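PDB 6FV4: N-acetylglucosamine-6-phosphate deacetylase from Mycobacterium smegmatis, which probably removes the acetyl group from N-acetylglucosamine-6-phosphate, as a metal-dependent hydrolase of the NagA family. Local coordinates for residues B[144-149]-B[229-234]; B[206-211]-B[235-240]; B[210-215]-B[241-246]. The protein carries 1 engineered substitution. All coordinates share one frame; numbering follows the deposited sequence.

Interaction 1 (B[144-149]-B[229-234]); sequences TLRCGA and AMRPID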
loop_
_atom_site.group_PDB
_atom_site.type_symbol
_atom_site.label_atom_id
_atom_site.label_comp_id
_atom_site.label_asym_id
_atom_site.label_seq_id
_atom_site.Cartn_x
_atom_site.Cartn_y
_atom_site.Cartn_z
ATOM N N THR B 144 4.759 23.263 -3.322
ATOM C CA THR B 144 5.132 22.397 -4.431
ATOM C C THR B 144 4.939 23.149 -5.738
ATOM O O THR B 144 4.107 24.062 -5.842
ATOM C CB THR B 144 4.342 21.072 -4.450
ATOM O OG1 THR B 144 4.927 20.194 -5.414
ATOM C CG2 THR B 144 2.885 21.298 -4.830
ATOM N N LEU B 145 5.748 22.770 -6.725
ATOM C CA LEU B 145 5.624 23.263 -8.088
ATOM C C LEU B 145 5.122 22.186 -9.037
ATOM O O LEU B 145 5.061 22.420 -10.250
ATOM C CB LEU B 145 6.966 23.820 -8.577
ATOM C CG LEU B 145 7.657 24.824 -7.652
ATOM C CD1 LEU B 145 8.852 25.492 -8.338
ATOM C CD2 LEU B 145 6.656 25.876 -7.147
ATOM N N ARG B 146 4.773 21.011 -8.516
ATOM C CA ARG B 146 4.312 19.912 -9.352
ATOM C C ARG B 146 2.983 20.267 -10.010
ATOM O O ARG B 146 2.287 21.208 -9.604
ATOM C CB ARG B 146 4.171 18.625 -8.529
ATOM C CG ARG B 146 5.499 18.081 -8.034
ATOM C CD ARG B 146 5.354 16.887 -7.089
ATOM N NE ARG B 146 6.668 16.548 -6.551
ATOM C CZ ARG B 146 7.512 15.692 -7.118
ATOM N NH1 ARG B 146 7.166 15.045 -8.221
ATOM N NH2 ARG B 146 8.699 15.474 -6.567
ATOM N N CYS B 147 2.650 19.514 -11.055
ATOM C CA CYS B 147 1.368 19.685 -11.721
ATOM C C CYS B 147 0.238 19.485 -10.724
ATOM O O CYS B 147 0.210 18.501 -9.978
ATOM C CB CYS B 147 1.238 18.709 -12.884
ATOM S SG CYS B 147 2.307 19.125 -14.273
ATOM N N GLY B 148 -0.686 20.442 -10.703
ATOM C CA GLY B 148 -1.671 20.560 -9.654
ATOM C C GLY B 148 -1.509 21.810 -8.815
ATOM O O GLY B 148 -2.477 22.231 -8.163
ATOM N N ALA B 149 -0.314 22.410 -8.810
ATOM C CA ALA B 149 -0.100 23.663 -8.102
ATOM C C ALA B 149 -1.109 24.703 -8.571
ATOM O O ALA B 149 -1.426 24.793 -9.759
ATOM C CB ALA B 149 1.330 24.164 -8.328
ATOM N N ALA B 229 0.018 16.389 -6.520
ATOM C CA ALA B 229 0.744 17.547 -5.977
ATOM C C ALA B 229 1.595 17.151 -4.774
ATOM O O ALA B 229 1.667 17.859 -3.771
ATOM C CB ALA B 229 -0.212 18.686 -5.615
ATOM N N MET B 230 2.261 16.013 -4.880
ATOM C CA MET B 230 2.924 15.417 -3.739
ATOM C C MET B 230 4.138 14.653 -4.245
ATOM O O MET B 230 4.104 14.098 -5.343
ATOM C CB MET B 230 1.930 14.500 -3.015
ATOM C CG MET B 230 2.460 13.676 -1.882
ATOM S SD MET B 230 1.059 12.772 -1.176
ATOM C CE MET B 230 0.134 14.127 -0.442
ATOM N N ARG B 231 5.208 14.663 -3.462
ATOM C CA ARG B 231 6.393 13.892 -3.807
ATOM C C ARG B 231 6.034 12.409 -3.941
ATOM O O ARG B 231 5.247 11.889 -3.146
ATOM C CB ARG B 231 7.459 14.094 -2.730
ATOM C CG ARG B 231 8.694 13.245 -2.883
ATOM C CD ARG B 231 9.577 13.369 -1.657
ATOM N NE ARG B 231 10.189 14.686 -1.562
ATOM C CZ ARG B 231 11.498 14.893 -1.451
ATOM N NH1 ARG B 231 12.336 13.863 -1.420
ATOM N NH2 ARG B 231 11.966 16.131 -1.370
ATOM N N PRO B 232 6.556 11.708 -4.944
ATOM C CA PRO B 232 6.203 10.295 -5.122
ATOM C C PRO B 232 6.883 9.390 -4.101
ATOM O O PRO B 232 7.776 9.795 -3.351
ATOM C CB PRO B 232 6.703 9.983 -6.536
ATOM C CG PRO B 232 7.842 10.929 -6.723
ATOM C CD PRO B 232 7.394 12.199 -6.056
ATOM N N ILE B 233 6.441 8.127 -4.109
ATOM C CA ILE B 233 7.070 7.078 -3.307
ATOM C C ILE B 233 8.359 6.630 -3.981
ATOM O O ILE B 233 8.359 6.244 -5.159
ATOM C CB ILE B 233 6.123 5.884 -3.120
ATOM C CG1 ILE B 233 4.826 6.307 -2.414
ATOM C CG2 ILE B 233 6.813 4.764 -2.312
ATOM C CD1 ILE B 233 3.731 5.234 -2.502
ATOM N N ASP B 234 9.454 6.666 -3.224
ATOM C CA ASP B 234 10.735 6.114 -3.632
ATOM C C ASP B 234 11.205 5.117 -2.576
ATOM O O ASP B 234 10.940 5.288 -1.381
ATOM C CB ASP B 234 11.762 7.232 -3.834
ATOM C CG ASP B 234 13.172 6.715 -3.999
ATOM O OD1 ASP B 234 13.514 6.287 -5.123
ATOM O OD2 ASP B 234 13.943 6.757 -3.012
#
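Arg-146 reaches along the backbone of residues 230-232, and Thr-144 meets Ala-229 beside the metal site. Both segments are loops that follow barrel strands of the amidohydrolase fold, after strands 134-138 and 222-223. Ala-149 and Ala-229 are predicted to bind substrate, and Ala-229 lies close to His-204 and His-225, two ligands of the bound cadmium.

The polar ends of Thr-144 and Arg-146 are held within 144-149 or by Glu-206. At chi1 -170° Thr-144 OG1 turns away from its own N, beside the carbonyl carbon, where the N-H two residues on can reach it. It accepts from Arg-146 N at 3.2 Å in a nearly straight bond, an ST turn. A type II turn follows from Arg-146 to Ala-149, with Gly-148 at positive phi. Glu-206 OE2 bonds to both Thr-144 OG1 and Arg-146 NE, which fixes where the arginine points.

No hydrogen bond links the two loops, so the direct contact is van der Waals packing. The methyl CG2 of Thr-144 sits 3.8 Å from Ala-229 O and 4.1 Å from Ala-229 CB. The Arg-146 chain runs extended from CG to NE and crosses Pro-232 at about a right angle. Its CD lies 3.5 Å from Met-230 O. One face of the guanidinium rests on Arg-231 CA and on Pro-232 CD, which lies 3.2 Å above the plane, toward the rim.

Interaction 2 (B[206-211]-B[235-240]); sequences EATYDQ and RREPGP. With 16G (2-acetamido-2-deoxy-6-O-phosphono-alpha-D-glucopyranose), chain D.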
loop_
_atom_site.group_PDB
_atom_site.type_symbol
_atom_site.label_atom_id
_atom_site.label_comp_id
_atom_site.label_asym_id
_atom_site.label_seq_id
_atom_site.Cartn_x
_atom_site.Cartn_y
_atom_site.Cartn_z
ATOM N N GLU B 206 6.676 18.903 -0.885
ATOM C CA GLU B 206 7.869 18.128 -1.171
ATOM C C GLU B 206 8.482 17.555 0.105
ATOM O O GLU B 206 9.674 17.234 0.122
ATOM C CB GLU B 206 8.886 19.004 -1.915
ATOM C CG GLU B 206 8.357 19.617 -3.217
ATOM C CD GLU B 206 8.000 18.560 -4.256
ATOM O OE1 GLU B 206 8.671 17.498 -4.289
ATOM O OE2 GLU B 206 7.049 18.784 -5.041
ATOM N N ALA B 207 7.686 17.429 1.174
ATOM C CA ALA B 207 8.193 16.951 2.450
ATOM C C ALA B 207 8.679 15.512 2.346
ATOM O O ALA B 207 8.164 14.711 1.566
ATOM C CB ALA B 207 7.111 17.023 3.524
ATOM N N THR B 208 9.663 15.180 3.167
ATOM C CA THR B 208 10.109 13.806 3.246
ATOM C C THR B 208 9.153 13.000 4.128
ATOM O O THR B 208 8.237 13.539 4.772
ATOM C CB THR B 208 11.538 13.739 3.782
ATOM O OG1 THR B 208 11.551 14.149 5.154
ATOM C CG2 THR B 208 12.467 14.659 2.971
ATOM N N TYR B 209 9.374 11.688 4.136
ATOM C CA TYR B 209 8.641 10.801 5.034
ATOM C C TYR B 209 8.746 11.272 6.480
ATOM O O TYR B 209 7.741 11.338 7.195
ATOM C CB TYR B 209 9.172 9.365 4.896
ATOM C CG TYR B 209 8.695 8.440 6.009
ATOM C CD1 TYR B 209 7.467 7.800 5.928
ATOM C CD2 TYR B 209 9.469 8.223 7.140
ATOM C CE1 TYR B 209 7.023 6.963 6.953
ATOM C CE2 TYR B 209 9.033 7.386 8.168
ATOM C CZ TYR B 209 7.812 6.768 8.067
ATOM O OH TYR B 209 7.377 5.949 9.083
ATOM N N ASP B 210 9.962 11.608 6.923
ATOM C CA ASP B 210 10.174 12.005 8.314
ATOM C C ASP B 210 9.445 13.307 8.632
ATOM O O ASP B 210 8.824 13.443 9.697
ATOM C CB ASP B 210 11.665 12.187 8.604
ATOM C CG ASP B 210 12.451 10.890 8.547
ATOM O OD1 ASP B 210 11.887 9.817 8.836
ATOM O OD2 ASP B 210 13.656 10.961 8.220
ATOM N N GLN B 211 9.559 14.296 7.734
ATOM C CA GLN B 211 8.876 15.580 7.923
ATOM C C GLN B 211 7.362 15.423 7.960
ATOM O O GLN B 211 6.676 16.181 8.661
ATOM C CB GLN B 211 9.262 16.547 6.809
ATOM C CG GLN B 211 10.701 16.987 6.887
ATOM C CD GLN B 211 11.137 17.766 5.673
ATOM O OE1 GLN B 211 10.754 17.457 4.545
ATOM N NE2 GLN B 211 11.951 18.790 5.899
ATOM N N ARG B 235 11.903 4.073 -3.047
ATOM C CA ARG B 235 12.312 2.938 -2.217
ATOM C C ARG B 235 13.174 3.345 -1.028
ATOM O O ARG B 235 13.142 2.685 0.017
ATOM C CB ARG B 235 13.097 1.943 -3.074
ATOM C CG ARG B 235 14.276 2.645 -3.727
ATOM C CD ARG B 235 15.218 1.697 -4.342
ATOM N NE ARG B 235 16.544 2.272 -4.598
ATOM C CZ ARG B 235 17.654 1.950 -3.926
ATOM N NH1 ARG B 235 17.616 1.060 -2.937
ATOM N NH2 ARG B 235 18.812 2.520 -4.243
ATOM N N ARG B 236 13.991 4.385 -1.171
ATOM C CA ARG B 236 14.805 4.838 -0.058
ATOM C C ARG B 236 14.284 6.107 0.605
ATOM O O ARG B 236 14.627 6.352 1.762
ATOM C CB ARG B 236 16.258 5.042 -0.510
ATOM C CG ARG B 236 16.909 3.746 -1.000
ATOM C CD ARG B 236 18.381 3.937 -1.314
ATOM N NE ARG B 236 18.641 5.240 -1.925
ATOM C CZ ARG B 236 19.675 5.502 -2.723
ATOM N NH1 ARG B 236 20.543 4.539 -3.023
ATOM N NH2 ARG B 236 19.835 6.721 -3.227
ATOM N N GLU B 237 13.480 6.912 -0.084
ATOM C CA GLU B 237 12.774 8.035 0.543
ATOM C C GLU B 237 11.294 7.849 0.221
ATOM O O GLU B 237 10.846 8.185 -0.894
ATOM C CB GLU B 237 13.325 9.377 0.055
ATOM C CG GLU B 237 12.408 10.552 0.384
ATOM C CD GLU B 237 12.047 10.557 1.859
ATOM O OE1 GLU B 237 10.843 10.499 2.149
ATOM O OE2 GLU B 237 12.954 10.619 2.719
ATOM N N PRO B 238 10.515 7.281 1.158
ATOM C CA PRO B 238 9.108 6.968 0.860
ATOM C C PRO B 238 8.225 8.186 0.596
ATOM O O PRO B 238 7.192 8.064 -0.079
ATOM C CB PRO B 238 8.638 6.222 2.125
ATOM C CG PRO B 238 9.861 5.802 2.835
ATOM C CD PRO B 238 10.900 6.849 2.518
ATOM N N GLY B 239 8.571 9.352 1.119
ATOM C CA GLY B 239 7.767 10.524 0.867
ATOM C C GLY B 239 6.501 10.537 1.699
ATOM O O GLY B 239 6.249 9.636 2.510
ATOM N N PRO B 240 5.662 11.558 1.497
ATOM C CA PRO B 240 4.542 11.766 2.422
ATOM C C PRO B 240 3.438 10.734 2.292
ATOM O O PRO B 240 2.809 10.417 3.304
ATOM C CB PRO B 240 4.040 13.179 2.062
ATOM C CG PRO B 240 5.091 13.763 1.109
ATOM C CD PRO B 240 5.684 12.570 0.427
HETATM C C1 16G D . 19.813 -5.553 -5.417
HETATM C C2 16G D . 20.284 -5.871 -6.838
HETATM C C3 16G D . 20.973 -4.658 -7.465
HETATM C C4 16G D . 20.141 -3.391 -7.300
HETATM C C5 16G D . 19.789 -3.209 -5.829
HETATM C C6 16G D . 18.964 -1.969 -5.570
HETATM C C7 16G D . 21.509 -7.736 -7.905
HETATM C C8 16G D . 22.485 -8.853 -7.682
HETATM N N2 16G D . 21.190 -7.011 -6.822
HETATM O O1 16G D . 20.922 -5.414 -4.576
HETATM O O3 16G D . 21.179 -4.909 -8.849
HETATM O O4 16G D . 20.878 -2.260 -7.751
HETATM O O5 16G D . 19.030 -4.352 -5.420
HETATM O O6 16G D . 18.220 -1.643 -6.762
HETATM O O7 16G D . 21.019 -7.511 -9.007
HETATM P P 16G D . 17.352 -0.316 -6.817
HETATM O O1P 16G D . 18.360 0.823 -6.702
HETATM O O2P 16G D . 16.483 -0.225 -8.025
HETATM O O3P 16G D . 16.559 -0.408 -5.556
HETATM O O HOH W 1 12.414 10.750 5.389
#
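Glu-237 OE1 takes the backbone N-H of Tyr-209 at 2.7 Å, with an N-H...O angle of 163°. The same oxygen accepts from Gly-239 N, also at 2.7 Å. Tyr-209 N comes on the syn side and Gly-239 N on the anti side, from opposite faces of the carboxylate plane. Two bonds from two segments thus grip one oxygen. The other oxygen, Glu-237 OE2, lies 3.6 Å from Thr-208 CB and accepts from water 1. That water accepts from Asp-210 N.

Packing lies beside these bonds. Tyr-209 CB lies 3.9 Å from Pro-238 CD, and Gly-239 O sits at the edge of the tyrosine ring. Pro-240 CG presses to 3.2 Å from Ala-207 O, a buried carbonyl oxygen with no polar partner in the model.

The loop after strand 222-223, leading into helix 240-246, meets the N-terminus of helix 209-217 in the amidohydrolase barrel. Thr-208 is the N-cap and forms a capping box with Gln-211: Gln-211 N bonds to Thr-208 OG1, and Thr-208 N to Gln-211 OE1 in its carbonyl plane. The helix dipole would probably stabilise the negative charge of Glu-237. With chi1 at 165° the Glu-237 chain leaves on the side away from its own N, then bends at chi2 toward the helix end.

Further out, Asp-234 OD2 accepts from the backbone N of Arg-236 and Glu-237. Arg-236 is predicted to bind substrate. The 16G phosphate lies over one face of the Arg-235 guanidinium, at distances too short to trust in detail. That sugar is hydrogen-bonded to His-260 and Asn-228 of the second subunit.

Interaction 3 (B[210-215]-B[241-246]); sequences DQTRAA and AVALTE
The methyl of Thr-212 packs on the methyl of Ala-243, where two helices lie side by side. CG2 of Thr-212 is 3.6 Å from Ala-243 CB. The same methyl lies 4.0 Å from Leu-244 CG, and the threonine and leucine side chains cross at about a right angle. Thr-212 CG2 stands opposite the backbone N about the CA-CB bond, which turns the methyl into the interface. OG1 lies beside the backbone N instead and bonds to Thr-208 O, one turn back. The hydroxyl is therefore engaged at the N-cap of its own helix, and the methyl does the packing.

Segments 210-215 and 241-246 belong to helices 209-217 and 240-246 of the amidohydrolase barrel, one on each side of strand 222-223 in the sequence. Their axes approach to 8.4 Å and run roughly parallel, crossing at -37°. The small side chain of Ala-243 suits this close approach. Arg-213 and Ala-243 have the closest CA atoms, 5.5 Å apart.

At one edge Arg-213 and Glu-246 meet beside the apolar contact. Their side chains also cross at about a right angle, and the guanidinium and carboxylate planes are 66° apart. Glu-246 OE1 lies 3.6 Å from both Arg-213 NE and Arg-213 NH2, approaching the guanidinium obliquely. The salt bridge through NE is long.

The stronger polar partner of Glu-246 OE1 is Tyr-209 OH, which also makes a weak bond with Arg-213 NE. Glu-246 OE2 forms a salt bridge with Arg-267 of the second subunit. The glutamate is thus shared between helix 209-217 and the dimer interface. Two arginines near one carboxylate would probably keep it ionised, while the direct grip between the helices rests mainly on apolar contact.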
loop_
_atom_site.group_PDB
_atom_site.type_symbol
_atom_site.label_atom_id
_atom_site.label_comp_id
_atom_site.label_asym_id
_atom_site.label_seq_id
_atom_site.Cartn_x
_atom_site.Cartn_y
_atom_site.Cartn_z
ATOM N N ASP B 210 9.962 11.608 6.923
ATOM C CA ASP B 210 10.174 12.005 8.314
ATOM C C ASP B 210 9.445 13.307 8.632
ATOM O O ASP B 210 8.824 13.443 9.697
ATOM C CB ASP B 210 11.665 12.187 8.604
ATOM C CG ASP B 210 12.451 10.890 8.547
ATOM O OD1 ASP B 210 11.887 9.817 8.836
ATOM O OD2 ASP B 210 13.656 10.961 8.220
ATOM N N GLN B 211 9.559 14.296 7.734
ATOM C CA GLN B 211 8.876 15.580 7.923
ATOM C C GLN B 211 7.362 15.423 7.960
ATOM O O GLN B 211 6.676 16.181 8.661
ATOM C CB GLN B 211 9.262 16.547 6.809
ATOM C CG GLN B 211 10.701 16.987 6.887
ATOM C CD GLN B 211 11.137 17.766 5.673
ATOM O OE1 GLN B 211 10.754 17.457 4.545
ATOM N NE2 GLN B 211 11.951 18.790 5.899
ATOM N N THR B 212 6.821 14.471 7.193
ATOM C CA THR B 212 5.384 14.230 7.180
ATOM C C THR B 212 4.945 13.536 8.461
ATOM O O THR B 212 3.924 13.904 9.065
ATOM C CB THR B 212 5.018 13.395 5.955
ATOM O OG1 THR B 212 5.442 14.088 4.777
ATOM C CG2 THR B 212 3.525 13.119 5.879
ATOM N N ARG B 213 5.713 12.537 8.893
ATOM C CA ARG B 213 5.408 11.871 10.153
ATOM C C ARG B 213 5.457 12.860 11.316
ATOM O O ARG B 213 4.698 12.718 12.276
ATOM C CB ARG B 213 6.374 10.687 10.351
ATOM C CG ARG B 213 6.043 9.822 11.551
ATOM C CD ARG B 213 7.210 8.961 11.964
ATOM N NE ARG B 213 6.858 7.548 11.939
ATOM C CZ ARG B 213 6.365 6.891 12.986
ATOM N NH1 ARG B 213 6.180 7.535 14.130
ATOM N NH2 ARG B 213 6.062 5.597 12.893
ATOM N N ALA B 214 6.314 13.884 11.232
ATOM C CA ALA B 214 6.332 14.922 12.265
ATOM C C ALA B 214 5.062 15.761 12.223
ATOM O O ALA B 214 4.495 16.081 13.267
ATOM C CB ALA B 214 7.562 15.820 12.109
ATOM N N ALA B 215 4.594 16.096 11.018
ATOM C CA ALA B 215 3.320 16.784 10.852
ATOM C C ALA B 215 2.163 15.974 11.430
ATOM O O ALA B 215 1.261 16.535 12.061
ATOM C CB ALA B 215 3.093 17.093 9.367
ATOM N N ALA B 241 3.184 10.200 1.091
ATOM C CA ALA B 241 2.081 9.257 0.913
ATOM C C ALA B 241 2.195 8.064 1.854
ATOM O O ALA B 241 1.170 7.544 2.324
ATOM C CB ALA B 241 2.018 8.765 -0.538
ATOM N N VAL B 242 3.421 7.638 2.162
ATOM C CA VAL B 242 3.595 6.443 2.984
ATOM C C VAL B 242 3.416 6.770 4.459
ATOM O O VAL B 242 2.758 6.016 5.190
ATOM C CB VAL B 242 4.956 5.779 2.687
ATOM C CG1 VAL B 242 5.288 4.702 3.724
ATOM C CG2 VAL B 242 4.921 5.163 1.285
ATOM N N ALA B 243 3.966 7.911 4.914
ATOM C CA ALA B 243 3.675 8.393 6.264
ATOM C C ALA B 243 2.177 8.550 6.475
ATOM O O ALA B 243 1.647 8.174 7.528
ATOM C CB ALA B 243 4.395 9.723 6.532
ATOM N N LEU B 244 1.473 9.059 5.465
ATOM C CA LEU B 244 0.035 9.284 5.591
ATOM C C LEU B 244 -0.759 7.979 5.608
ATOM O O LEU B 244 -1.734 7.858 6.361
ATOM C CB LEU B 244 -0.453 10.209 4.473
ATOM C CG LEU B 244 -0.019 11.679 4.608
ATOM C CD1 LEU B 244 -0.146 12.384 3.263
ATOM C CD2 LEU B 244 -0.862 12.405 5.664
ATOM N N THR B 245 -0.373 6.985 4.788
ATOM C CA THR B 245 -1.100 5.720 4.818
ATOM C C THR B 245 -0.752 4.889 6.042
ATOM O O THR B 245 -1.580 4.085 6.489
ATOM C CB THR B 245 -0.845 4.896 3.549
ATOM O OG1 THR B 245 0.560 4.770 3.313
ATOM C CG2 THR B 245 -1.492 5.549 2.340
ATOM N N GLU B 246 0.442 5.091 6.601
ATOM C CA GLU B 246 0.921 4.270 7.701
ATOM C C GLU B 246 0.168 4.553 9.001
ATOM O O GLU B 246 -0.104 3.628 9.771
ATOM C CB GLU B 246 2.419 4.508 7.853
ATOM C CG GLU B 246 3.018 4.350 9.220
ATOM C CD GLU B 246 4.511 4.658 9.201
ATOM O OE1 GLU B 246 4.901 5.816 9.456
ATOM O OE2 GLU B 246 5.295 3.742 8.894
#

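The three contacts form a chain along one side of the subunit. Interactions 2 and 3 have centres about 7 Å apart and share Asp-210 and Gln-211 of helix 209-217. Interaction 1 lies about 12 Å from interaction 2 and about 15 Å from interaction 3. In sequence, 144-149 comes first, then 206-215, then the continuous run 229-246, which serves all three. Glu-206 ties interaction 1 to interaction 2, and Tyr-209 OH ties interaction 2 to Glu-246 of interaction 3. Met-230 and Ile-233 pack on helix 240-246. Loop 229-239 meets the second subunit directly and Glu-246 adds a salt bridge, so the loop beside one metal site reaches the sugar phosphate bound at the other.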